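Local coordinates for prolyl endopeptidase (Myxococcus xanthus, PDB 2BKL), which probably cleaves oligopeptides on the carboxyl side of proline, and more slowly of alanine, as a serine peptidase of the prolyl oligopeptidase family, at residues Tyr378-Ile390 and Asn457-Leu469. Sequence-based numbering, arbitrary orientation.
Sequences YYVFTSFTTPRQI and NVNMEANFRSSIL
A beta-hairpin of the propeller domain meets a loop of the alpha/beta-hydrolase domain here, so the contact belongs to the interface between the two domains. The turn joining strands 376-383 and 386-394 carries Phe384 and packs on residues 461-464. Thr382 OG1 donates a hydrogen bond of 2.9 Å to Ala462 O, from a position tilted 26° out of the carbonyl plane. Ala462 is the centre of an inverse gamma turn. Its CA sits over one face of the Phe384 ring in a CH-pi contact, 3.8 Å from the centroid. The methyl CB of Ala462 touches Phe384 CE2 at 3.6 Å. Beyond the loop, Phe384 reaches Phe433, Tyr478 and Val480, so the propeller residue is packed into the hydrolase domain.

Phe464 packs against the turn further along the loop, its CB 3.3 Å from Ser383 O. Its CG is anti to the backbone N (chi1 180°), which carries the ring to Pro387. Pro387 CG covers one ring face in a second CH-pi contact, 4.0 Å from the centroid. The opposite face carries the backbone N of Ser466, and Ser383 O lies at the ring edge, in plane. Replacing Phe464 with an alanine would probably leave Pro387 without its aromatic partner and open a gap beside the turn.

Within the turn, Ser383 OG accepts from Thr385 N, forming an ST turn, and pairs with Thr386 OG1. A water bridges the domains: it donates to Phe384 O at 2.7 Å and accepts from Arg465 N at 2.9 Å.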
ATOM      1  N   TYR A 378      17.770   7.624  11.071  1.00  7.09           N
ATOM      2  CA  TYR A 378      17.877   6.251  10.642  1.00  7.98           C
ATOM      3  C   TYR A 378      17.337   6.092   9.249  1.00  8.93           C
ATOM      4  O   TYR A 378      16.449   6.840   8.822  1.00 10.41           O
ATOM      5  CB  TYR A 378      17.083   5.344  11.602  1.00  8.95           C
ATOM      6  CG  TYR A 378      17.563   5.334  13.025  1.00  9.41           C
ATOM      7  CD1 TYR A 378      17.223   6.359  13.882  1.00 11.67           C
ATOM      8  CD2 TYR A 378      18.334   4.296  13.514  1.00 11.71           C
ATOM      9  CE1 TYR A 378      17.669   6.360  15.196  1.00 14.09           C
ATOM     10  CE2 TYR A 378      18.764   4.287  14.822  1.00 13.36           C
ATOM     11  CZ  TYR A 378      18.432   5.317  15.636  1.00 14.35           C
ATOM     12  OH  TYR A 378      18.864   5.321  16.947  1.00 18.17           O
ATOM     13  N   TYR A 379      17.863   5.121   8.510  1.00  7.42           N
ATOM     14  CA  TYR A 379      17.218   4.726   7.283  1.00  8.00           C
ATOM     15  C   TYR A 379      17.263   3.224   7.125  1.00  9.22           C
ATOM     16  O   TYR A 379      18.112   2.536   7.708  1.00  8.95           O
ATOM     17  CB  TYR A 379      17.814   5.429   6.053  1.00 10.18           C
ATOM     18  CG  TYR A 379      19.150   4.921   5.567  1.00 10.65           C
ATOM     19  CD1 TYR A 379      20.332   5.456   6.036  1.00 11.77           C
ATOM     20  CD2 TYR A 379      19.229   3.928   4.588  1.00 11.92           C
ATOM     21  CE1 TYR A 379      21.590   4.996   5.548  1.00 12.71           C
ATOM     22  CE2 TYR A 379      20.442   3.480   4.118  1.00 13.12           C
ATOM     23  CZ  TYR A 379      21.619   4.008   4.631  1.00  9.97           C
ATOM     24  OH  TYR A 379      22.813   3.547   4.107  1.00 13.83           O
ATOM     25  N   VAL A 380      16.310   2.730   6.352  1.00  8.94           N
ATOM     26  CA  VAL A 380      16.185   1.309   6.057  1.00  8.67           C
ATOM     27  C   VAL A 380      16.664   1.039   4.658  1.00  9.42           C
ATOM     28  O   VAL A 380      16.339   1.791   3.741  1.00 10.06           O
ATOM     29  CB  VAL A 380      14.696   0.914   6.183  1.00 10.42           C
ATOM     30  CG1 VAL A 380      14.478  -0.565   5.901  1.00 13.34           C
ATOM     31  CG2 VAL A 380      14.123   1.268   7.555  1.00 12.38           C
ATOM     32  N   PHE A 381      17.446  -0.022   4.493  1.00 10.35           N
ATOM     33  CA  PHE A 381      17.891  -0.487   3.190  1.00  9.92           C
ATOM     34  C   PHE A 381      17.523  -1.945   2.961  1.00  9.98           C
ATOM     35  O   PHE A 381      17.700  -2.786   3.838  1.00 10.21           O
ATOM     36  CB  PHE A 381      19.392  -0.305   3.056  1.00 10.87           C
ATOM     37  CG  PHE A 381      19.926  -0.800   1.754  1.00  9.54           C
ATOM     38  CD1 PHE A 381      19.894   0.018   0.636  1.00 10.96           C
ATOM     39  CD2 PHE A 381      20.447  -2.073   1.653  1.00 11.37           C
ATOM     40  CE1 PHE A 381      20.356  -0.423  -0.564  1.00 10.34           C
ATOM     41  CE2 PHE A 381      20.900  -2.535   0.463  1.00 12.03           C
ATOM     42  CZ  PHE A 381      20.872  -1.718  -0.654  1.00 10.28           C
ATOM     43  N   THR A 382      16.975  -2.250   1.796  1.00 10.90           N
ATOM     44  CA  THR A 382      16.692  -3.633   1.400  1.00 10.18           C
ATOM     45  C   THR A 382      17.099  -3.787  -0.050  1.00  8.76           C
ATOM     46  O   THR A 382      17.285  -2.834  -0.769  1.00  9.69           O
ATOM     47  CB  THR A 382      15.197  -4.044   1.505  1.00 13.43           C
ATOM     48  OG1 THR A 382      14.388  -3.149   0.690  1.00 15.39           O
ATOM     49  CG2 THR A 382      14.661  -3.858   2.891  1.00 17.03           C
ATOM     50  N   SER A 383      17.161  -5.025  -0.502  1.00  8.66           N
ATOM     51  CA  SER A 383      17.200  -5.305  -1.943  1.00 10.77           C
ATOM     52  C   SER A 383      16.435  -6.583  -2.163  1.00  9.41           C
ATOM     53  O   SER A 383      15.986  -7.220  -1.223  1.00  9.47           O
ATOM     54  CB  SER A 383      18.644  -5.438  -2.482  1.00 10.87           C
ATOM     55  OG  SER A 383      19.198  -6.727  -2.258  1.00 15.12           O
ATOM     56  N   PHE A 384      16.233  -6.956  -3.420  1.00  8.97           N
ATOM     57  CA  PHE A 384      15.505  -8.181  -3.707  1.00 11.81           C
ATOM     58  C   PHE A 384      16.171  -9.410  -3.089  1.00 14.14           C
ATOM     59  O   PHE A 384      15.487 -10.418  -2.861  1.00 16.67           O
ATOM     60  CB  PHE A 384      15.322  -8.404  -5.222  1.00 11.23           C
ATOM     61  CG  PHE A 384      14.284  -7.523  -5.845  1.00 11.92           C
ATOM     62  CD1 PHE A 384      12.930  -7.701  -5.589  1.00 13.04           C
ATOM     63  CD2 PHE A 384      14.658  -6.502  -6.696  1.00 11.81           C
ATOM     64  CE1 PHE A 384      11.987  -6.845  -6.184  1.00 12.75           C
ATOM     65  CE2 PHE A 384      13.739  -5.651  -7.274  1.00 13.13           C
ATOM     66  CZ  PHE A 384      12.402  -5.817  -7.021  1.00 12.84           C
ATOM     67  N   THR A 385      17.478  -9.321  -2.845  1.00 14.85           N
ATOM     68  CA  THR A 385      18.253 -10.392  -2.208  1.00 17.89           C
ATOM     69  C   THR A 385      18.899 -10.037  -0.839  1.00 19.32           C
ATOM     70  O   THR A 385      19.670 -10.836  -0.290  1.00 22.39           O
ATOM     71  CB  THR A 385      19.356 -10.847  -3.185  1.00 20.11           C
ATOM     72  OG1 THR A 385      20.292  -9.791  -3.391  1.00 22.94           O
ATOM     73  CG2 THR A 385      18.791 -11.113  -4.564  1.00 22.53           C
ATOM     74  N   THR A 386      18.567  -8.873  -0.286  1.00 16.02           N
ATOM     75  CA  THR A 386      19.158  -8.339   0.966  1.00 18.11           C
ATOM     76  C   THR A 386      18.044  -8.076   1.973  1.00 15.26           C
ATOM     77  O   THR A 386      17.283  -7.119   1.813  1.00 15.50           O
ATOM     78  CB  THR A 386      19.890  -6.971   0.733  1.00 17.20           C
ATOM     79  OG1 THR A 386      20.980  -7.123  -0.168  1.00 25.07           O
ATOM     80  CG2 THR A 386      20.566  -6.476   2.012  1.00 22.79           C
ATOM     81  N   PRO A 387      17.946  -8.875   3.027  1.00 13.97           N
ATOM     82  CA  PRO A 387      17.004  -8.566   4.107  1.00 11.92           C
ATOM     83  C   PRO A 387      17.212  -7.172   4.726  1.00 11.53           C
ATOM     84  O   PRO A 387      18.323  -6.652   4.650  1.00 11.48           O
ATOM     85  CB  PRO A 387      17.279  -9.692   5.135  1.00 12.66           C
ATOM     86  CG  PRO A 387      17.828 -10.782   4.338  1.00 14.89           C
ATOM     87  CD  PRO A 387      18.654 -10.140   3.276  1.00 13.74           C
ATOM     88  N   ARG A 388      16.176  -6.599   5.346  1.00 12.31           N
ATOM     89  CA  ARG A 388      16.219  -5.243   5.882  1.00 15.11           C
ATOM     90  C   ARG A 388      17.412  -5.001   6.767  1.00 11.73           C
ATOM     91  O   ARG A 388      17.700  -5.759   7.676  1.00 11.79           O
ATOM     92  CB  ARG A 388      14.958  -4.923   6.712  1.00 19.11           C
ATOM     93  CG  ARG A 388      13.749  -4.531   5.913  1.00 25.25           C
ATOM     94  CD  ARG A 388      12.443  -4.617   6.701  1.00 25.98           C
ATOM     95  NE  ARG A 388      12.479  -3.923   7.989  1.00 29.34           N
ATOM     96  CZ  ARG A 388      12.004  -2.690   8.208  1.00 29.34           C
ATOM     97  NH1 ARG A 388      11.429  -1.992   7.232  1.00 30.43           N
ATOM     98  NH2 ARG A 388      12.088  -2.150   9.427  1.00 28.29           N
ATOM     99  N   GLN A 389      18.088  -3.903   6.483  1.00  9.84           N
ATOM    100  CA  GLN A 389      19.152  -3.376   7.300  1.00 11.16           C
ATOM    101  C   GLN A 389      18.758  -1.974   7.698  1.00 10.95           C
ATOM    102  O   GLN A 389      18.260  -1.227   6.875  1.00 14.55           O
ATOM    103  CB  GLN A 389      20.416  -3.294   6.488  1.00 11.71           C
ATOM    104  CG  GLN A 389      20.934  -4.675   6.046  1.00 12.90           C
ATOM    105  CD  GLN A 389      22.124  -4.621   5.120  1.00 16.03           C
ATOM    106  OE1 GLN A 389      22.507  -3.561   4.622  1.00 19.88           O
ATOM    107  NE2 GLN A 389      22.686  -5.788   4.840  1.00 19.52           N
ATOM    108  N   ILE A 390      19.001  -1.594   8.933  1.00  7.51           N
ATOM    109  CA  ILE A 390      18.801  -0.240   9.385  1.00  7.74           C
ATOM    110  C   ILE A 390      20.125   0.377   9.740  1.00  7.61           C
ATOM    111  O   ILE A 390      20.911  -0.216  10.453  1.00  7.30           O
ATOM    112  CB  ILE A 390      17.876  -0.195  10.599  1.00  8.64           C
ATOM    113  CG1 ILE A 390      16.527  -0.831  10.274  1.00  9.90           C
ATOM    114  CG2 ILE A 390      17.734   1.248  11.090  1.00  9.73           C
ATOM    115  CD1 ILE A 390      15.657  -0.954  11.496  1.00 11.23           C
ATOM    116  N   ASN A 457       0.227   6.556  -7.963  1.00  4.50           N
ATOM    117  CA  ASN A 457       1.534   7.132  -7.666  1.00  6.65           C
ATOM    118  C   ASN A 457       2.411   6.208  -6.827  1.00  6.80           C
ATOM    119  O   ASN A 457       3.404   6.639  -6.241  1.00  8.52           O
ATOM    120  CB  ASN A 457       1.359   8.504  -7.008  1.00  8.11           C
ATOM    121  CG  ASN A 457       2.468   9.456  -7.314  1.00 10.79           C
ATOM    122  OD1 ASN A 457       2.940   9.564  -8.456  1.00 13.03           O
ATOM    123  ND2 ASN A 457       2.914  10.174  -6.281  1.00 14.47           N
ATOM    124  N   VAL A 458       2.080   4.920  -6.789  1.00  5.52           N
ATOM    125  CA  VAL A 458       2.809   3.927  -6.019  1.00  6.56           C
ATOM    126  C   VAL A 458       3.992   3.424  -6.815  1.00  7.97           C
ATOM    127  O   VAL A 458       3.863   3.109  -7.998  1.00  9.09           O
ATOM    128  CB  VAL A 458       1.873   2.753  -5.645  1.00  7.92           C
ATOM    129  CG1 VAL A 458       2.630   1.588  -5.006  1.00  9.26           C
ATOM    130  CG2 VAL A 458       0.815   3.241  -4.689  1.00  8.65           C
ATOM    131  N   ASN A 459       5.148   3.367  -6.186  1.00  6.45           N
ATOM    132  CA  ASN A 459       6.352   2.888  -6.844  1.00  6.60           C
ATOM    133  C   ASN A 459       6.665   1.457  -6.490  1.00  7.49           C
ATOM    134  O   ASN A 459       6.501   1.037  -5.336  1.00  9.25           O
ATOM    135  CB  ASN A 459       7.534   3.756  -6.469  1.00  6.98           C
ATOM    136  CG  ASN A 459       7.268   5.187  -6.764  1.00  6.59           C
ATOM    137  OD1 ASN A 459       6.825   5.507  -7.842  1.00  9.15           O
ATOM    138  ND2 ASN A 459       7.458   6.048  -5.777  1.00  9.92           N
ATOM    139  N   MET A 460       7.077   0.678  -7.484  1.00  6.85           N
ATOM    140  CA  MET A 460       7.560  -0.679  -7.240  1.00  7.40           C
ATOM    141  C   MET A 460       9.037  -0.607  -6.954  1.00  8.01           C
ATOM    142  O   MET A 460       9.811  -0.231  -7.795  1.00 11.05           O
ATOM    143  CB  MET A 460       7.274  -1.624  -8.429  1.00  7.58           C
ATOM    144  CG  MET A 460       5.847  -1.629  -8.908  1.00 10.89           C
ATOM    145  SD  MET A 460       4.703  -2.349  -7.730  1.00 17.23           S
ATOM    146  CE  MET A 460       4.272  -1.340  -7.080  1.00 10.38           C
ATOM    147  N   GLU A 461       9.431  -1.025  -5.760  1.00  8.86           N
ATOM    148  CA  GLU A 461      10.812  -0.929  -5.350  1.00 10.99           C
ATOM    149  C   GLU A 461      11.374  -2.287  -5.020  1.00  9.43           C
ATOM    150  O   GLU A 461      10.643  -3.262  -4.847  1.00 10.52           O
ATOM    151  CB  GLU A 461      10.946  -0.102  -4.063  1.00 13.92           C
ATOM    152  CG  GLU A 461      10.463   1.318  -4.090  1.00 22.42           C
ATOM    153  CD  GLU A 461      10.426   1.899  -2.672  1.00 23.06           C
ATOM    154  OE1 GLU A 461      10.823   1.177  -1.692  1.00 26.48           O
ATOM    155  OE2 GLU A 461       9.996   3.069  -2.550  1.00 27.89           O
ATOM    156  N   ALA A 462      12.682  -2.284  -4.819  1.00  8.51           N
ATOM    157  CA  ALA A 462      13.451  -3.486  -4.432  1.00  9.66           C
ATOM    158  C   ALA A 462      13.331  -3.852  -2.949  1.00 12.63           C
ATOM    159  O   ALA A 462      14.329  -3.846  -2.168  1.00 12.35           O
ATOM    160  CB  ALA A 462      14.947  -3.272  -4.814  1.00 11.27           C
ATOM    161  N   ASN A 463      12.116  -4.150  -2.538  1.00 12.93           N
ATOM    162  CA  ASN A 463      11.808  -4.661  -1.214  1.00 14.32           C
ATOM    163  C   ASN A 463      12.324  -6.098  -1.141  1.00 13.79           C
ATOM    164  O   ASN A 463      12.319  -6.835  -2.125  1.00 13.01           O
ATOM    165  CB  ASN A 463      10.282  -4.677  -0.977  1.00 19.59           C
ATOM    166  CG  ASN A 463       9.672  -3.277  -0.792  1.00 22.75           C
ATOM    167  OD1 ASN A 463      10.232  -2.417  -0.097  1.00 31.39           O
ATOM    168  ND2 ASN A 463       8.510  -3.055  -1.418  1.00 30.88           N
ATOM    169  N   PHE A 464      12.787  -6.511   0.025  1.00 12.43           N
ATOM    170  CA  PHE A 464      13.096  -7.927   0.237  1.00 12.53           C
ATOM    171  C   PHE A 464      11.834  -8.695   0.579  1.00 13.46           C
ATOM    172  O   PHE A 464      11.124  -8.387   1.546  1.00 15.14           O
ATOM    173  CB  PHE A 464      14.138  -8.121   1.338  1.00 10.77           C
ATOM    174  CG  PHE A 464      14.469  -9.571   1.579  1.00 11.31           C
ATOM    175  CD1 PHE A 464      15.207 -10.273   0.656  1.00 11.96           C
ATOM    176  CD2 PHE A 464      13.996 -10.238   2.720  1.00  9.17           C
ATOM    177  CE1 PHE A 464      15.509 -11.626   0.864  1.00 12.76           C
ATOM    178  CE2 PHE A 464      14.289 -11.585   2.927  1.00 11.49           C
ATOM    179  CZ  PHE A 464      15.039 -12.269   2.010  1.00 11.31           C
ATOM    180  N   ARG A 465      11.580  -9.748  -0.199  1.00 13.11           N
ATOM    181  CA  ARG A 465      10.492 -10.648   0.077  1.00 14.52           C
ATOM    182  C   ARG A 465      11.079 -12.052   0.155  1.00 11.92           C
ATOM    183  O   ARG A 465      11.504 -12.605  -0.856  1.00 11.56           O
ATOM    184  CB  ARG A 465       9.466 -10.601  -1.055  1.00 19.37           C
ATOM    185  CG  ARG A 465       8.535  -9.396  -1.075  1.00 24.23           C
ATOM    186  CD  ARG A 465       7.453  -9.544  -2.179  1.00 27.51           C
ATOM    187  NE  ARG A 465       6.494  -8.434  -2.245  1.00 32.13           N
ATOM    188  CZ  ARG A 465       5.154  -8.547  -2.213  1.00 33.29           C
ATOM    189  NH1 ARG A 465       4.540  -9.730  -2.113  1.00 35.21           N
ATOM    190  NH2 ARG A 465       4.409  -7.448  -2.289  1.00 36.47           N
ATOM    191  N   SER A 466      11.094 -12.642   1.335  1.00 11.31           N
ATOM    192  CA  SER A 466      11.580 -14.010   1.446  1.00  9.82           C
ATOM    193  C   SER A 466      10.645 -15.011   0.757  1.00  8.65           C
ATOM    194  O   SER A 466      11.065 -16.111   0.416  1.00  7.88           O
ATOM    195  CB  SER A 466      11.770 -14.392   2.909  1.00  9.66           C
ATOM    196  OG  SER A 466      10.546 -14.409   3.590  1.00 12.95           O
ATOM    197  N   SER A 467       9.404 -14.597   0.508  1.00  9.60           N
ATOM    198  CA  SER A 467       8.418 -15.468  -0.109  1.00  9.37           C
ATOM    199  C   SER A 467       8.786 -15.975  -1.492  1.00  9.52           C
ATOM    200  O   SER A 467       8.266 -16.991  -1.909  1.00 10.17           O
ATOM    201  CB  SER A 467       7.042 -14.799  -0.162  1.00 10.32           C
ATOM    202  OG  SER A 467       7.052 -13.646  -1.001  1.00 11.03           O
ATOM    203  N   ILE A 468       9.658 -15.263  -2.198  1.00  8.38           N
ATOM    204  CA  ILE A 468      10.060 -15.654  -3.535  1.00  8.67           C
ATOM    205  C   ILE A 468      11.225 -16.654  -3.541  1.00  7.78           C
ATOM    206  O   ILE A 468      11.571 -17.191  -4.578  1.00  7.50           O
ATOM    207  CB  ILE A 468      10.423 -14.441  -4.428  1.00  9.53           C
ATOM    208  CG1 ILE A 468      11.776 -13.840  -4.049  1.00  9.05           C
ATOM    209  CG2 ILE A 468       9.284 -13.419  -4.459  1.00 11.99           C
ATOM    210  CD1 ILE A 468      12.264 -12.841  -5.075  1.00 11.63           C
ATOM    211  N   LEU A 469      11.841 -16.937  -2.395  1.00  7.98           N
ATOM    212  CA  LEU A 469      13.056 -17.744  -2.416  1.00  8.87           C
ATOM    213  C   LEU A 469      12.857 -19.203  -2.889  1.00  7.42           C
ATOM    214  O   LEU A 469      13.639 -19.660  -3.694  1.00  7.70           O
ATOM    215  CB  LEU A 469      13.824 -17.678  -1.092  1.00 10.48           C
ATOM    216  CG  LEU A 469      14.401 -16.290  -0.800  1.00 12.09           C
ATOM    217  CD1 LEU A 469      14.999 -16.284   0.608  1.00 14.11           C
ATOM    218  CD2 LEU A 469      15.450 -15.893  -1.820  1.00 14.69           C
TER
HETATM  219  O   HOH W   1      12.839 -10.710  -2.578  1.00 20.06           O